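Local coordinates for 3-chlorocatechol 1,2-dioxygenase (Rhodococcus opacus, PDB 2BOY), which probably uses ferric iron to cleave the aromatic ring of 3-chlorocatechol between its two hydroxyl-bearing carbons, as an intradiol dioxygenase of chloroaromatic breakdown, at residues G107-Q112 and Y247-G252; A118-D123 and I196-Y201. All coordinates share one frame; numbering follows the deposited sequence.

Contact 1 (G107-Q112 and Y247-G252); sequences GEVVDQ and YKFTLG
Glu108 and Lys248 both hold CG anti to the backbone N (chi1 -175° in Glu108), and this lays the two side chains alongside each other, pointing the same way. Glu108 OE1 rests against the aliphatic part of the lysine, 3.7 Å from Lys248 CD. The lysine chain then bends at chi3 (82°), and NZ stays well away from the carboxylate, so no salt bridge forms here. Glu108 OE2 has a long, weak ion pair with Arg156 instead. On the same face, Val110 turns CG2 onto the neighbouring strand, where it meets Thr250 OG1 at 3.3 Å.

The backbones form a parallel ladder in the mixed beta sheet of the intradiol dioxygenase domain, joining strand 102-110 to strand 241-250. The strand axes approach to 4.6 Å. Phe249 is held through both its backbone N and its O, by the residues on either side of Val109: its N donates to Glu108 O (2.7 Å), and its O accepts from Val110 N (2.9 Å). Glu108 N to Tyr247 O and Leu251 N to Val110 O extend the ladder at its two ends.

On the face with Val109 and Phe249 the contacts across the strands are apolar. Val109 splits its methyls between two partners: CG2 lies 4.1 Å from Phe249 CD1, and CG1 lies 3.9 Å from Leu251 CG, just beyond the paired residues. The Phe249 ring brings its edge to Glu108 O, with CD1 at 3.5 Å. Tyr247 CD2 stands over one face of that ring, and the ring of Trp194 also meets it. Leu251 packs on Leu204 of strand 204-210.

Contact 2 (A118-D123 and I196-Y201); sequences ADVLLD and IAKEGY
Lys198 reaches across to Ala118 with an almost fully extended side chain that bends only at its last torsion (chi4 56°). That bend brings NZ to Ala118 O at 2.9 Å, a hydrogen bond arriving nearly in line with the carbonyl. The methylenes pass Val120 on the way, and the two side chains cross at about a right angle, with Lys198 CD 3.8 Å from Val120 CG2. Without the long amine, as with an alanine here, Ala118 O would probably lose this donor, and Val120 CG2 the methylenes that pass over it. Asp119 OD1 forms a salt bridge with Arg150.

Val120 sets CG1 anti to the backbone N (chi1 175°), which presses this methyl against Ile196 CG2 at 3.3 Å, tighter than usual van der Waals contact. Leu122 and Ile196 face each other as a non-hydrogen-bonded antiparallel pair and lie side by side, with Leu122 CD2 3.6 Å from Ile196 CG1. Next to them, Leu121 and Ala197 form the hydrogen-bonded pair, joined by Leu121 N to Ala197 O and Ala197 N to Leu121 O, both 2.9 Å. Beyond it, a type II turn from Lys198 to Tyr201 leads the chain away.

The pairing ties strand 121-125 to the end of strand 187-197. Leu122 also packs on Ile149 of strand 146-150 and on Phe249 of strand 241-250.

Contacts 1 and 2 have centres 10 Å apart and belong to the same mixed sheet of the dioxygenase domain. Along the chain, contact 2 is nested inside the loop closed by contact 1: strand 102-110 is followed by strand 121-125, strand 187-197 comes much later, and strand 241-250 near the end of the chain. The two contacts touch mainly by packing. Phe249 CD2 lies 3.3 Å from Ile196 CD1, Val109 CG1 is 4.0 Å from Val120 CG2, and Leu251 CB touches Tyr201 CD2. One parallel and one antiparallel pairing thus pack against each other. Strand 187-197 also carries the iron ligands His191 and His193, and the side chain of Ile196 is about 9 Å from that of His193.

Contact 1 (G107-Q112 and Y247-G252)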
ATOM      1  N   GLY A 107      14.796  29.820  22.225  1.00 18.70           N
ATOM      2  CA  GLY A 107      13.682  29.980  21.306  1.00 16.50           C
ATOM      3  C   GLY A 107      13.003  31.333  21.434  1.00 18.37           C
ATOM      4  O   GLY A 107      13.031  31.977  22.498  1.00 17.80           O
ATOM      5  N   GLU A 108      12.398  31.774  20.337  1.00 18.04           N
ATOM      6  CA  GLU A 108      11.546  32.951  20.362  1.00 19.12           C
ATOM      7  C   GLU A 108      10.391  32.628  19.410  1.00 18.98           C
ATOM      8  O   GLU A 108      10.594  31.978  18.349  1.00 18.89           O
ATOM      9  CB  GLU A 108      12.317  34.214  19.874  1.00 21.30           C
ATOM     10  CG  GLU A 108      11.492  35.523  20.001  1.00 25.15           C
ATOM     11  CD  GLU A 108      12.148  36.746  19.360  1.00 32.17           C
ATOM     12  OE1 GLU A 108      12.903  36.582  18.366  1.00 34.09           O
ATOM     13  OE2 GLU A 108      11.858  37.879  19.826  1.00 34.10           O
ATOM     14  N   VAL A 109       9.199  33.084  19.772  1.00 19.19           N
ATOM     15  CA  VAL A 109       8.033  32.969  18.905  1.00 18.10           C
ATOM     16  C   VAL A 109       7.439  34.374  18.731  1.00 19.59           C
ATOM     17  O   VAL A 109       7.155  35.041  19.739  1.00 18.57           O
ATOM     18  CB  VAL A 109       6.930  32.009  19.438  1.00 17.57           C
ATOM     19  CG1 VAL A 109       5.812  31.851  18.350  1.00 16.93           C
ATOM     20  CG2 VAL A 109       7.501  30.585  19.874  1.00 16.76           C
ATOM     21  N   VAL A 110       7.281  34.792  17.469  1.00 18.67           N
ATOM     22  CA  VAL A 110       6.722  36.120  17.154  1.00 20.47           C
ATOM     23  C   VAL A 110       5.471  35.978  16.279  1.00 22.47           C
ATOM     24  O   VAL A 110       5.236  34.906  15.738  1.00 20.91           O
ATOM     25  CB  VAL A 110       7.751  36.986  16.440  1.00 20.25           C
ATOM     26  CG1 VAL A 110       8.997  37.241  17.356  1.00 20.41           C
ATOM     27  CG2 VAL A 110       8.140  36.395  15.014  1.00 17.49           C
ATOM     28  N   ASP A 111       4.671  37.051  16.137  1.00 24.41           N
ATOM     29  CA  ASP A 111       3.561  37.017  15.193  1.00 26.46           C
ATOM     30  C   ASP A 111       4.038  37.558  13.833  1.00 27.91           C
ATOM     31  O   ASP A 111       5.216  37.882  13.667  1.00 28.43           O
ATOM     32  CB  ASP A 111       2.345  37.776  15.747  1.00 25.66           C
ATOM     33  CG  ASP A 111       2.620  39.255  15.987  1.00 26.38           C
ATOM     34  OD1 ASP A 111       3.536  39.824  15.357  1.00 25.37           O
ATOM     35  OD2 ASP A 111       1.957  39.930  16.810  1.00 28.40           O
ATOM     36  N   GLN A 112       3.132  37.692  12.884  1.00 31.13           N
ATOM     37  CA  GLN A 112       3.534  38.111  11.552  1.00 34.27           C
ATOM     38  C   GLN A 112       3.981  39.563  11.463  1.00 35.12           C
ATOM     39  O   GLN A 112       4.651  39.903  10.494  1.00 36.60           O
ATOM     40  CB  GLN A 112       2.533  37.685  10.444  1.00 34.75           C
ATOM     41  CG  GLN A 112       1.097  38.033  10.700  1.00 39.23           C
ATOM     42  CD  GLN A 112       0.105  36.919  10.293  1.00 43.22           C
ATOM     43  OE1 GLN A 112       0.199  36.327   9.200  1.00 47.25           O
ATOM     44  NE2 GLN A 112      -0.870  36.675  11.155  1.00 43.33           N
ATOM     45  N   TYR A 247      16.664  29.955  17.653  1.00 20.07           N
ATOM     46  CA  TYR A 247      15.721  29.902  16.539  1.00 19.52           C
ATOM     47  C   TYR A 247      14.539  30.794  16.813  1.00 18.85           C
ATOM     48  O   TYR A 247      14.072  30.879  17.945  1.00 19.24           O
ATOM     49  CB  TYR A 247      15.200  28.475  16.276  1.00 18.79           C
ATOM     50  CG  TYR A 247      14.474  28.350  14.950  1.00 18.84           C
ATOM     51  CD1 TYR A 247      15.186  28.264  13.733  1.00 20.96           C
ATOM     52  CD2 TYR A 247      13.091  28.328  14.912  1.00 19.79           C
ATOM     53  CE1 TYR A 247      14.507  28.180  12.494  1.00 20.78           C
ATOM     54  CE2 TYR A 247      12.405  28.239  13.731  1.00 20.33           C
ATOM     55  CZ  TYR A 247      13.121  28.171  12.513  1.00 22.33           C
ATOM     56  OH  TYR A 247      12.416  28.064  11.336  1.00 22.44           O
ATOM     57  N   LYS A 248      14.028  31.413  15.759  1.00 18.15           N
ATOM     58  CA  LYS A 248      12.832  32.220  15.884  1.00 18.77           C
ATOM     59  C   LYS A 248      11.716  31.638  15.050  1.00 18.51           C
ATOM     60  O   LYS A 248      11.854  31.540  13.804  1.00 18.13           O
ATOM     61  CB  LYS A 248      13.095  33.664  15.409  1.00 20.50           C
ATOM     62  CG  LYS A 248      11.832  34.542  15.387  1.00 20.87           C
ATOM     63  CD  LYS A 248      12.079  35.989  14.840  1.00 27.87           C
ATOM     64  CE  LYS A 248      12.068  36.035  13.287  1.00 35.02           C
ATOM     65  NZ  LYS A 248      12.776  37.255  12.685  1.00 34.95           N
ATOM     66  N   PHE A 249      10.623  31.256  15.728  1.00 17.93           N
ATOM     67  CA  PHE A 249       9.418  30.732  15.094  1.00 18.41           C
ATOM     68  C   PHE A 249       8.397  31.865  14.864  1.00 18.01           C
ATOM     69  O   PHE A 249       8.322  32.817  15.647  1.00 18.55           O
ATOM     70  CB  PHE A 249       8.709  29.719  15.999  1.00 18.51           C
ATOM     71  CG  PHE A 249       9.574  28.519  16.422  1.00 18.34           C
ATOM     72  CD1 PHE A 249      10.246  28.541  17.635  1.00 19.43           C
ATOM     73  CD2 PHE A 249       9.594  27.351  15.654  1.00 16.16           C
ATOM     74  CE1 PHE A 249      10.988  27.431  18.085  1.00 17.26           C
ATOM     75  CE2 PHE A 249      10.358  26.234  16.086  1.00 18.87           C
ATOM     76  CZ  PHE A 249      11.016  26.293  17.318  1.00 15.34           C
ATOM     77  N   THR A 250       7.619  31.754  13.794  1.00 18.11           N
ATOM     78  CA  THR A 250       6.536  32.723  13.546  1.00 19.28           C
ATOM     79  C   THR A 250       5.196  32.014  13.448  1.00 19.40           C
ATOM     80  O   THR A 250       5.099  30.999  12.769  1.00 20.29           O
ATOM     81  CB  THR A 250       6.783  33.531  12.292  1.00 18.40           C
ATOM     82  OG1 THR A 250       8.008  34.266  12.431  1.00 19.01           O
ATOM     83  CG2 THR A 250       5.693  34.650  12.148  1.00 21.30           C
ATOM     84  N   LEU A 251       4.173  32.553  14.119  1.00 19.87           N
ATOM     85  CA  LEU A 251       2.802  32.064  13.939  1.00 20.81           C
ATOM     86  C   LEU A 251       1.952  33.140  13.249  1.00 22.44           C
ATOM     87  O   LEU A 251       2.136  34.345  13.499  1.00 21.98           O
ATOM     88  CB  LEU A 251       2.161  31.703  15.285  1.00 21.44           C
ATOM     89  CG  LEU A 251       2.772  30.612  16.205  1.00 19.96           C
ATOM     90  CD1 LEU A 251       1.870  30.261  17.391  1.00 20.60           C
ATOM     91  CD2 LEU A 251       3.054  29.356  15.338  1.00 20.03           C
ATOM     92  N   GLY A 252       0.997  32.701  12.427  1.00 23.51           N
ATOM     93  CA  GLY A 252       0.127  33.637  11.731  1.00 26.25           C
ATOM     94  C   GLY A 252      -1.260  33.494  12.309  1.00 27.28           C
ATOM     95  O   GLY A 252      -1.639  32.417  12.737  1.00 25.86           O
TER

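Contact 2 (A118-D123 and I196-Y201)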
ATOM      1  N   ALA A 118       3.408  35.732  23.739  1.00 24.25           N
ATOM      2  CA  ALA A 118       3.526  35.091  25.056  1.00 24.04           C
ATOM      3  C   ALA A 118       2.551  33.914  25.193  1.00 23.76           C
ATOM      4  O   ALA A 118       1.519  33.886  24.539  1.00 24.89           O
ATOM      5  CB  ALA A 118       3.270  36.136  26.175  1.00 24.56           C
ATOM      6  N   ASP A 119       2.870  32.964  26.064  1.00 24.22           N
ATOM      7  CA  ASP A 119       2.010  31.827  26.379  1.00 24.77           C
ATOM      8  C   ASP A 119       1.727  30.940  25.163  1.00 24.19           C
ATOM      9  O   ASP A 119       0.667  30.332  25.070  1.00 24.92           O
ATOM     10  CB  ASP A 119       0.693  32.330  26.988  1.00 25.78           C
ATOM     11  CG  ASP A 119       0.922  33.011  28.338  1.00 30.34           C
ATOM     12  OD1 ASP A 119       1.522  32.369  29.217  1.00 31.17           O
ATOM     13  OD2 ASP A 119       0.571  34.186  28.579  1.00 37.39           O
ATOM     14  N   VAL A 120       2.647  30.918  24.204  1.00 22.83           N
ATOM     15  CA  VAL A 120       2.595  29.919  23.140  1.00 22.03           C
ATOM     16  C   VAL A 120       2.994  28.606  23.777  1.00 22.93           C
ATOM     17  O   VAL A 120       3.934  28.581  24.585  1.00 21.00           O
ATOM     18  CB  VAL A 120       3.564  30.285  21.967  1.00 22.55           C
ATOM     19  CG1 VAL A 120       3.609  29.191  20.898  1.00 18.82           C
ATOM     20  CG2 VAL A 120       3.146  31.643  21.349  1.00 19.11           C
ATOM     21  N   LEU A 121       2.263  27.535  23.448  1.00 23.09           N
ATOM     22  CA  LEU A 121       2.569  26.222  24.008  1.00 23.60           C
ATOM     23  C   LEU A 121       3.358  25.479  22.950  1.00 23.05           C
ATOM     24  O   LEU A 121       2.968  25.485  21.764  1.00 22.92           O
ATOM     25  CB  LEU A 121       1.293  25.432  24.374  1.00 24.07           C
ATOM     26  CG  LEU A 121       0.420  25.725  25.624  0.50 26.07           C
ATOM     27  CD1 LEU A 121       0.640  27.070  26.319  0.50 26.75           C
ATOM     28  CD2 LEU A 121      -1.077  25.541  25.326  0.50 24.43           C
ATOM     29  N   LEU A 122       4.483  24.891  23.356  1.00 21.55           N
ATOM     30  CA  LEU A 122       5.313  24.117  22.417  1.00 20.98           C
ATOM     31  C   LEU A 122       5.488  22.717  22.970  1.00 21.16           C
ATOM     32  O   LEU A 122       5.837  22.556  24.143  1.00 22.39           O
ATOM     33  CB  LEU A 122       6.704  24.755  22.190  1.00 20.89           C
ATOM     34  CG  LEU A 122       6.800  26.148  21.553  1.00 19.49           C
ATOM     35  CD1 LEU A 122       6.753  27.213  22.652  1.00 19.64           C
ATOM     36  CD2 LEU A 122       8.035  26.292  20.731  1.00 17.73           C
ATOM     37  N   ASP A 123       5.211  21.720  22.134  1.00 20.22           N
ATOM     38  CA  ASP A 123       5.413  20.332  22.455  1.00 20.60           C
ATOM     39  C   ASP A 123       6.676  19.947  21.701  1.00 19.83           C
ATOM     40  O   ASP A 123       6.711  20.080  20.484  1.00 20.65           O
ATOM     41  CB  ASP A 123       4.241  19.525  21.898  1.00 22.42           C
ATOM     42  CG  ASP A 123       3.683  18.536  22.885  1.00 25.31           C
ATOM     43  OD1 ASP A 123       2.460  18.439  23.015  1.00 28.72           O
ATOM     44  OD2 ASP A 123       4.382  17.782  23.569  1.00 28.21           O
ATOM     45  N   ILE A 196       3.545  23.663  17.837  1.00 17.23           N
ATOM     46  CA  ILE A 196       3.530  24.961  18.480  1.00 17.71           C
ATOM     47  C   ILE A 196       2.143  25.558  18.272  1.00 19.58           C
ATOM     48  O   ILE A 196       1.650  25.587  17.134  1.00 19.75           O
ATOM     49  CB  ILE A 196       4.601  25.850  17.821  1.00 16.83           C
ATOM     50  CG1 ILE A 196       5.984  25.143  17.939  1.00 16.97           C
ATOM     51  CG2 ILE A 196       4.656  27.271  18.484  1.00 16.64           C
ATOM     52  CD1 ILE A 196       7.023  25.733  16.983  1.00 20.31           C
ATOM     53  N   ALA A 197       1.536  26.018  19.353  1.00 19.08           N
ATOM     54  CA  ALA A 197       0.129  26.410  19.286  1.00 20.53           C
ATOM     55  C   ALA A 197      -0.183  27.600  20.210  1.00 21.05           C
ATOM     56  O   ALA A 197       0.390  27.735  21.292  1.00 19.48           O
ATOM     57  CB  ALA A 197      -0.733  25.214  19.696  1.00 20.39           C
ATOM     58  N   LYS A 198      -1.137  28.435  19.796  1.00 20.95           N
ATOM     59  CA  LYS A 198      -1.652  29.470  20.673  1.00 22.37           C
ATOM     60  C   LYS A 198      -3.044  29.826  20.128  1.00 23.72           C
ATOM     61  O   LYS A 198      -3.209  29.962  18.922  1.00 22.93           O
ATOM     62  CB  LYS A 198      -0.769  30.722  20.657  1.00 22.37           C
ATOM     63  CG  LYS A 198      -1.234  31.844  21.707  1.00 23.24           C
ATOM     64  CD  LYS A 198      -0.330  33.096  21.613  1.00 25.37           C
ATOM     65  CE  LYS A 198      -0.905  34.355  22.316  1.00 26.05           C
ATOM     66  NZ  LYS A 198      -1.223  34.117  23.728  1.00 24.99           N
ATOM     67  N   GLU A 199      -4.026  29.904  21.024  1.00 25.48           N
ATOM     68  CA  GLU A 199      -5.372  30.380  20.659  1.00 26.96           C
ATOM     69  C   GLU A 199      -5.374  31.624  19.787  1.00 26.50           C
ATOM     70  O   GLU A 199      -4.732  32.631  20.099  1.00 26.15           O
ATOM     71  CB  GLU A 199      -6.201  30.597  21.924  1.00 27.75           C
ATOM     72  CG  GLU A 199      -7.659  30.918  21.594  1.00 30.79           C
ATOM     73  N   GLY A 200      -6.111  31.544  18.666  1.00 27.24           N
ATOM     74  CA  GLY A 200      -6.159  32.598  17.675  1.00 27.42           C
ATOM     75  C   GLY A 200      -5.109  32.551  16.579  1.00 27.19           C
ATOM     76  O   GLY A 200      -5.061  33.442  15.722  1.00 28.14           O
ATOM     77  N   TYR A 201      -4.247  31.526  16.611  1.00 26.00           N
ATOM     78  CA  TYR A 201      -3.192  31.388  15.616  1.00 24.21           C
ATOM     79  C   TYR A 201      -3.244  30.025  15.007  1.00 22.77           C
ATOM     80  O   TYR A 201      -3.688  29.081  15.634  1.00 22.89           O
ATOM     81  CB  TYR A 201      -1.799  31.611  16.249  1.00 24.27           C
ATOM     82  CG  TYR A 201      -1.683  33.027  16.737  1.00 25.39           C
ATOM     83  CD1 TYR A 201      -2.244  33.409  17.965  1.00 26.73           C
ATOM     84  CD2 TYR A 201      -1.109  33.995  15.943  1.00 24.33           C
ATOM     85  CE1 TYR A 201      -2.191  34.722  18.402  1.00 28.11           C
ATOM     86  CE2 TYR A 201      -1.030  35.302  16.371  1.00 28.98           C
ATOM     87  CZ  TYR A 201      -1.583  35.657  17.598  1.00 28.93           C
ATOM     88  OH  TYR A 201      -1.525  36.944  17.996  1.00 30.55           O
TER